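Side-chain contacts in cellulase IBT99 (Metagenomes, PDB 6WBT), which probably hydrolyses 6-phospho-alpha-glucosides as a family 4 glycoside hydrolase, binding NAD, manganese and glucose 6-phosphate: residues A179-I184 with D217-H222; V328-S331 with D335-S338. All coordinates share one frame; numbering follows the deposited sequence.

Interaction 1 (A179-I184 with D217-H222); sequences ARMAEI and DKLKEH
Ile184 lies over the imidazole of His222, a branched aliphatic group laid on a flat aromatic one, and the methyl CG2 does the covering. It sits 3.8 Å from the centroid of the His222 ring and 22° off the ring normal, a CH-pi contact displaced toward the rim at CG. With CG2 anti to the backbone N (CG1 at chi1 -65°), the two branches of the isoleucine divide the work: CG2 faces the ring, while CD1 reaches the CD2 side, where Ile184 CD1 and His222 CD2 are 3.4 Å apart. The imidazole is also held at its rim, since His222 NE2 donates to the carbonyl of Val229. One turn back, the side chains of Met181, modelled as selenomethionine, and Leu219 meet at about a right angle. The selenium of Met181 lies 3.6 Å from CD1 of Leu219, and the other leucine methyl, CD2, comes 3.9 Å from CG2 of Ile184, so Leu219 bridges both residues of the partner helix. This nearly perpendicular helix packing, at 93° with the short axes 10.6 Å apart, joins the helix after strand 167-170 of the Rossmann-like sheet to helix 216-226 of the C-terminal family region. Phe205 and Val208 of strand 202-210 also pack on Met181, Val208 touching Leu219 too. Arg180 grips Glu183 side-on through NE and NH2, its oxygens nearly in the guanidinium plane, the nitrogens above the carboxylate plane.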
ATOM      1  N   ALA A 179      29.074  20.907   4.025  1.00 58.12           N
ATOM      2  CA  ALA A 179      30.229  21.757   4.289  1.00 60.52           C
ATOM      3  C   ALA A 179      30.468  22.726   3.139  1.00 61.75           C
ATOM      4  O   ALA A 179      30.851  23.881   3.361  1.00 64.06           O
ATOM      5  CB  ALA A 179      31.469  20.899   4.538  1.00 47.70           C
ATOM      6  N   ARG A 180      30.246  22.275   1.903  1.00 60.46           N
ATOM      7  CA  ARG A 180      30.381  23.165   0.756  1.00 58.84           C
ATOM      8  C   ARG A 180      29.273  24.210   0.741  1.00 57.92           C
ATOM      9  O   ARG A 180      29.520  25.381   0.428  1.00 59.13           O
ATOM     10  CB  ARG A 180      30.376  22.356  -0.541  1.00 55.95           C
ATOM     11  CG  ARG A 180      31.284  21.131  -0.535  1.00 57.38           C
ATOM     12  CD  ARG A 180      32.761  21.487  -0.690  1.00 62.61           C
ATOM     13  NE  ARG A 180      33.329  22.089   0.512  1.00 67.19           N
ATOM     14  CZ  ARG A 180      33.726  21.401   1.577  1.00 69.68           C
ATOM     15  NH1 ARG A 180      33.615  20.080   1.597  1.00 69.13           N
ATOM     16  NH2 ARG A 180      34.231  22.034   2.627  1.00 71.26           N
HETATM   17  N   MSE A 181      28.053  23.807   1.080  1.00 57.42           N
HETATM   18  CA  MSE A 181      26.928  24.732   1.146  1.00 58.85           C
HETATM   19  C   MSE A 181      27.147  25.765   2.247  1.00 60.10           C
HETATM   20  O   MSE A 181      26.666  26.894   2.157  1.00 61.48           O
HETATM   21  CB  MSE A 181      25.619  23.970   1.375  1.00 59.14           C
HETATM   22  CG  MSE A 181      25.253  23.033   0.231  1.00 60.07           C
HETATM   23 SE   MSE A 181      23.450  22.291   0.350  0.63 61.40          SE
HETATM   24  CE  MSE A 181      23.830  20.678   1.376  1.00 58.06           C
ATOM     25  N   ALA A 182      27.887  25.370   3.286  1.00 60.14           N
ATOM     26  CA  ALA A 182      28.236  26.313   4.342  1.00 62.71           C
ATOM     27  C   ALA A 182      29.210  27.372   3.838  1.00 62.50           C
ATOM     28  O   ALA A 182      29.126  28.540   4.235  1.00 63.61           O
ATOM     29  CB  ALA A 182      28.823  25.564   5.538  1.00 65.89           C
ATOM     30  N   GLU A 183      30.136  26.985   2.959  1.00 61.07           N
ATOM     31  CA  GLU A 183      31.111  27.936   2.438  1.00 63.18           C
ATOM     32  C   GLU A 183      30.500  28.837   1.371  1.00 61.55           C
ATOM     33  O   GLU A 183      30.862  30.014   1.267  1.00 64.86           O
ATOM     34  CB  GLU A 183      32.318  27.189   1.874  1.00 66.71           C
ATOM     35  CG  GLU A 183      33.029  26.302   2.884  1.00 70.98           C
ATOM     36  CD  GLU A 183      33.854  25.219   2.220  1.00 74.74           C
ATOM     37  OE1 GLU A 183      33.552  24.876   1.059  1.00 74.92           O
ATOM     38  OE2 GLU A 183      34.800  24.711   2.856  1.00 77.83           O
ATOM     39  N   ILE A 184      29.573  28.301   0.573  1.00 56.95           N
ATOM     40  CA  ILE A 184      28.943  29.089  -0.483  1.00 57.48           C
ATOM     41  C   ILE A 184      28.134  30.233   0.114  1.00 59.88           C
ATOM     42  O   ILE A 184      28.144  31.359  -0.401  1.00 59.70           O
ATOM     43  CB  ILE A 184      28.073  28.180  -1.373  1.00 54.12           C
ATOM     44  CG1 ILE A 184      28.950  27.175  -2.124  1.00 53.39           C
ATOM     45  CG2 ILE A 184      27.246  29.007  -2.346  1.00 53.84           C
ATOM     46  CD1 ILE A 184      28.170  26.076  -2.813  1.00 51.37           C
ATOM     47  N   ASP A 217      17.003  28.155  -2.716  1.00 49.23           N
ATOM     48  CA  ASP A 217      17.013  28.875  -3.987  1.00 54.38           C
ATOM     49  C   ASP A 217      18.333  29.602  -4.206  1.00 55.66           C
ATOM     50  O   ASP A 217      18.812  29.706  -5.341  1.00 56.08           O
ATOM     51  CB  ASP A 217      15.843  29.859  -4.044  1.00 59.38           C
ATOM     52  CG  ASP A 217      14.533  29.186  -4.407  1.00 62.63           C
ATOM     53  OD1 ASP A 217      14.547  27.973  -4.703  1.00 61.78           O
ATOM     54  OD2 ASP A 217      13.489  29.873  -4.398  1.00 66.11           O
ATOM     55  N   LYS A 218      18.939  30.111  -3.131  1.00 56.64           N
ATOM     56  CA  LYS A 218      20.219  30.797  -3.269  1.00 58.32           C
ATOM     57  C   LYS A 218      21.343  29.810  -3.562  1.00 56.42           C
ATOM     58  O   LYS A 218      22.267  30.121  -4.323  1.00 55.70           O
ATOM     59  CB  LYS A 218      20.527  31.597  -2.004  1.00 60.64           C
ATOM     60  CG  LYS A 218      21.676  32.580  -2.157  1.00 63.34           C
ATOM     61  CD  LYS A 218      22.125  33.124  -0.809  1.00 65.90           C
ATOM     62  CE  LYS A 218      20.950  33.635   0.008  1.00 67.52           C
ATOM     63  NZ  LYS A 218      20.222  34.731  -0.688  1.00 69.73           N
ATOM     64  N   LEU A 219      21.282  28.617  -2.966  1.00 56.41           N
ATOM     65  CA  LEU A 219      22.324  27.621  -3.190  1.00 56.46           C
ATOM     66  C   LEU A 219      22.275  27.079  -4.613  1.00 55.50           C
ATOM     67  O   LEU A 219      23.307  26.999  -5.291  1.00 54.15           O
ATOM     68  CB  LEU A 219      22.192  26.488  -2.174  1.00 55.22           C
ATOM     69  CG  LEU A 219      22.843  26.756  -0.818  1.00 55.78           C
ATOM     70  CD1 LEU A 219      22.428  25.706   0.192  1.00 52.12           C
ATOM     71  CD2 LEU A 219      24.356  26.791  -0.966  1.00 57.80           C
ATOM     72  N   LYS A 220      21.084  26.705  -5.085  1.00 56.72           N
ATOM     73  CA  LYS A 220      20.968  26.176  -6.439  1.00 60.98           C
ATOM     74  C   LYS A 220      21.293  27.225  -7.495  1.00 67.55           C
ATOM     75  O   LYS A 220      21.577  26.862  -8.640  1.00 68.64           O
ATOM     76  CB  LYS A 220      19.568  25.598  -6.663  1.00 61.25           C
ATOM     77  CG  LYS A 220      18.432  26.597  -6.533  1.00 64.08           C
ATOM     78  CD  LYS A 220      17.162  25.920  -6.031  1.00 64.07           C
ATOM     79  CE  LYS A 220      16.810  24.692  -6.850  1.00 64.28           C
ATOM     80  NZ  LYS A 220      15.573  24.032  -6.347  1.00 62.95           N
ATOM     81  N   GLU A 221      21.266  28.510  -7.137  1.00 72.51           N
ATOM     82  CA  GLU A 221      21.744  29.540  -8.053  1.00 74.80           C
ATOM     83  C   GLU A 221      23.252  29.440  -8.248  1.00 72.27           C
ATOM     84  O   GLU A 221      23.757  29.634  -9.360  1.00 73.40           O
ATOM     85  CB  GLU A 221      21.368  30.926  -7.529  1.00 79.24           C
ATOM     86  CG  GLU A 221      21.800  32.062  -8.440  1.00 85.34           C
ATOM     87  CD  GLU A 221      22.175  33.315  -7.676  1.00 90.63           C
ATOM     88  OE1 GLU A 221      22.468  33.212  -6.466  1.00 90.40           O
ATOM     89  OE2 GLU A 221      22.180  34.403  -8.288  1.00 94.26           O
ATOM     90  N   HIS A 222      23.986  29.135  -7.175  1.00 65.92           N
ATOM     91  CA  HIS A 222      25.436  29.013  -7.258  1.00 62.10           C
ATOM     92  C   HIS A 222      25.856  27.659  -7.819  1.00 58.74           C
ATOM     93  O   HIS A 222      26.828  27.574  -8.576  1.00 60.69           O
ATOM     94  CB  HIS A 222      26.058  29.226  -5.877  1.00 60.91           C
ATOM     95  CG  HIS A 222      27.538  29.009  -5.836  1.00 61.39           C
ATOM     96  ND1 HIS A 222      28.444  30.046  -5.894  1.00 63.57           N
ATOM     97  CD2 HIS A 222      28.273  27.875  -5.737  1.00 60.23           C
ATOM     98  CE1 HIS A 222      29.671  29.562  -5.833  1.00 64.14           C
ATOM     99  NE2 HIS A 222      29.596  28.246  -5.738  1.00 61.95           N
TER

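Interaction 2 (V328-S331 with D335-S338); sequences VVES and DERS
Ser331 is bound to the 335-338 turn through both its backbone and its side chain. Among the hydrogen bonds, the straighter is that from Ser338 N to Ser331 OG, 3.2 Å long at an angle of 168°. Having OG anti to the backbone N (chi1 -174°) turns the hydroxyl toward that amide, and the same oxygen gives its proton to the carbonyl of Val365, whose backbone also pairs with Ser338. A weak bond of 3.3 Å runs from Glu336 N to Ser331 O; this i+5 reach, with positive phi at Asp335 just past helix 321-334, is as in a Schellman motif. Close packing accompanies these bonds: CB of Glu336 lies 3.7 Å from OG of Ser331, its CG 3.8 Å from CA of Ser331, and the CB atoms of Ser331 and Ser338 approach. Charged groups form the third class. The carboxylates of Glu330 and Glu336 come together with OE2 of each 3.2 Å apart and their planes 34° from coplanar, while Lys327 makes a salt bridge to Glu336 OE2. An alanine in place of Glu336 would probably leave Lys327 without its salt-bridge partner and Ser331 CA without the methylene packed on it. Arg337 reaches Glu193 (salt bridge) and Tyr364 (hydrogen bond) of the second subunit. The crowding of acid groups may raise the proton affinity of one carboxylate, an effect that Lys327 would offset.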
ATOM      1  N   VAL A 328      27.234  11.256  16.504  1.00 49.91           N
ATOM      2  CA  VAL A 328      26.207  10.219  16.563  1.00 46.72           C
ATOM      3  C   VAL A 328      26.349   9.399  17.842  1.00 45.92           C
ATOM      4  O   VAL A 328      25.375   9.198  18.577  1.00 44.90           O
ATOM      5  CB  VAL A 328      26.270   9.331  15.307  1.00 43.90           C
ATOM      6  CG1 VAL A 328      25.412   8.095  15.493  1.00 41.90           C
ATOM      7  CG2 VAL A 328      25.816  10.115  14.080  1.00 43.67           C
ATOM      8  N   VAL A 329      27.561   8.912  18.123  1.00 45.32           N
ATOM      9  CA  VAL A 329      27.801   8.165  19.358  1.00 44.94           C
ATOM     10  C   VAL A 329      27.464   9.019  20.569  1.00 48.32           C
ATOM     11  O   VAL A 329      26.832   8.551  21.524  1.00 49.23           O
ATOM     12  CB  VAL A 329      29.259   7.676  19.423  1.00 41.80           C
ATOM     13  CG1 VAL A 329      29.489   6.876  20.697  1.00 41.96           C
ATOM     14  CG2 VAL A 329      29.625   6.876  18.187  1.00 40.12           C
ATOM     15  N   GLU A 330      27.893  10.282  20.555  1.00 49.95           N
ATOM     16  CA  GLU A 330      27.607  11.181  21.666  1.00 52.66           C
ATOM     17  C   GLU A 330      26.106  11.350  21.862  1.00 51.49           C
ATOM     18  O   GLU A 330      25.620  11.400  22.998  1.00 53.30           O
ATOM     19  CB  GLU A 330      28.279  12.530  21.421  1.00 55.93           C
ATOM     20  CG  GLU A 330      28.043  13.558  22.506  1.00 60.88           C
ATOM     21  CD  GLU A 330      28.654  14.902  22.168  1.00 64.87           C
ATOM     22  OE1 GLU A 330      29.645  14.935  21.409  1.00 65.90           O
ATOM     23  OE2 GLU A 330      28.140  15.928  22.658  1.00 67.24           O
ATOM     24  N   SER A 331      25.351  11.428  20.763  1.00 50.12           N
ATOM     25  CA  SER A 331      23.902  11.527  20.871  1.00 50.36           C
ATOM     26  C   SER A 331      23.272  10.219  21.332  1.00 49.90           C
ATOM     27  O   SER A 331      22.172  10.241  21.892  1.00 49.78           O
ATOM     28  CB  SER A 331      23.301  11.959  19.533  1.00 50.00           C
ATOM     29  OG  SER A 331      21.909  12.199  19.657  1.00 51.22           O
ATOM     30  N   ASP A 335      21.441  10.890  24.783  1.00 62.57           N
ATOM     31  CA  ASP A 335      20.097  11.062  24.228  1.00 62.24           C
ATOM     32  C   ASP A 335      19.866  12.515  23.808  1.00 62.44           C
ATOM     33  O   ASP A 335      18.888  13.157  24.197  1.00 61.10           O
ATOM     34  CB  ASP A 335      19.033  10.589  25.222  1.00 64.32           C
ATOM     35  CG  ASP A 335      17.643  10.540  24.619  1.00 66.35           C
ATOM     36  OD1 ASP A 335      17.451   9.810  23.626  1.00 66.29           O
ATOM     37  OD2 ASP A 335      16.744  11.230  25.142  1.00 67.63           O
ATOM     38  N   GLU A 336      20.795  13.038  23.005  1.00 64.79           N
ATOM     39  CA  GLU A 336      20.765  14.441  22.614  1.00 65.93           C
ATOM     40  C   GLU A 336      19.744  14.741  21.525  1.00 64.56           C
ATOM     41  O   GLU A 336      19.513  15.919  21.231  1.00 65.12           O
ATOM     42  CB  GLU A 336      22.151  14.887  22.144  1.00 67.74           C
ATOM     43  CG  GLU A 336      23.279  14.524  23.093  1.00 72.28           C
ATOM     44  CD  GLU A 336      24.562  15.264  22.774  1.00 76.08           C
ATOM     45  OE1 GLU A 336      24.882  16.236  23.490  1.00 78.38           O
ATOM     46  OE2 GLU A 336      25.243  14.881  21.800  1.00 75.88           O
ATOM     47  N   ARG A 337      19.140  13.715  20.923  1.00 61.18           N
ATOM     48  CA  ARG A 337      18.127  13.888  19.880  1.00 58.92           C
ATOM     49  C   ARG A 337      18.682  14.673  18.692  1.00 57.64           C
ATOM     50  O   ARG A 337      18.016  15.548  18.136  1.00 58.54           O
ATOM     51  CB  ARG A 337      16.867  14.558  20.436  1.00 60.43           C
ATOM     52  CG  ARG A 337      16.354  13.933  21.722  1.00 62.93           C
ATOM     53  CD  ARG A 337      16.133  12.441  21.554  1.00 63.47           C
ATOM     54  NE  ARG A 337      14.717  12.088  21.569  1.00 64.77           N
ATOM     55  CZ  ARG A 337      14.067  11.662  22.647  1.00 65.38           C
ATOM     56  NH1 ARG A 337      14.707  11.534  23.801  1.00 64.93           N
ATOM     57  NH2 ARG A 337      12.780  11.361  22.570  1.00 66.05           N
ATOM     58  N   SER A 338      19.914  14.356  18.302  1.00 55.68           N
ATOM     59  CA  SER A 338      20.537  15.030  17.174  1.00 54.56           C
ATOM     60  C   SER A 338      19.890  14.590  15.866  1.00 50.84           C
ATOM     61  O   SER A 338      19.643  13.401  15.644  1.00 50.95           O
ATOM     62  CB  SER A 338      22.038  14.740  17.144  1.00 56.33           C
ATOM     63  OG  SER A 338      22.671  15.437  16.084  1.00 57.31           O
TER

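Overall arrangement
Interactions 1 and 2 follow one another along the chain, the first closing before the second opens, and do not touch: their centres are 27 Å apart and their nearest atoms about 15 Å. Yet both attach to neighbouring strands of the large mixed sheet. Helix 173-184 of interaction 1 follows strand 167-170, and the turn of interaction 2 leads into strand 338-345, which pairs antiparallel with it. Interaction 1 thus packs a helix of the Rossmann-like part against one beside the smaller antiparallel sheet, with the side chain of Met181 about 14 Å from bound glucose 6-phosphate, while interaction 2 shapes a helix end and presents Arg337 to the second subunit.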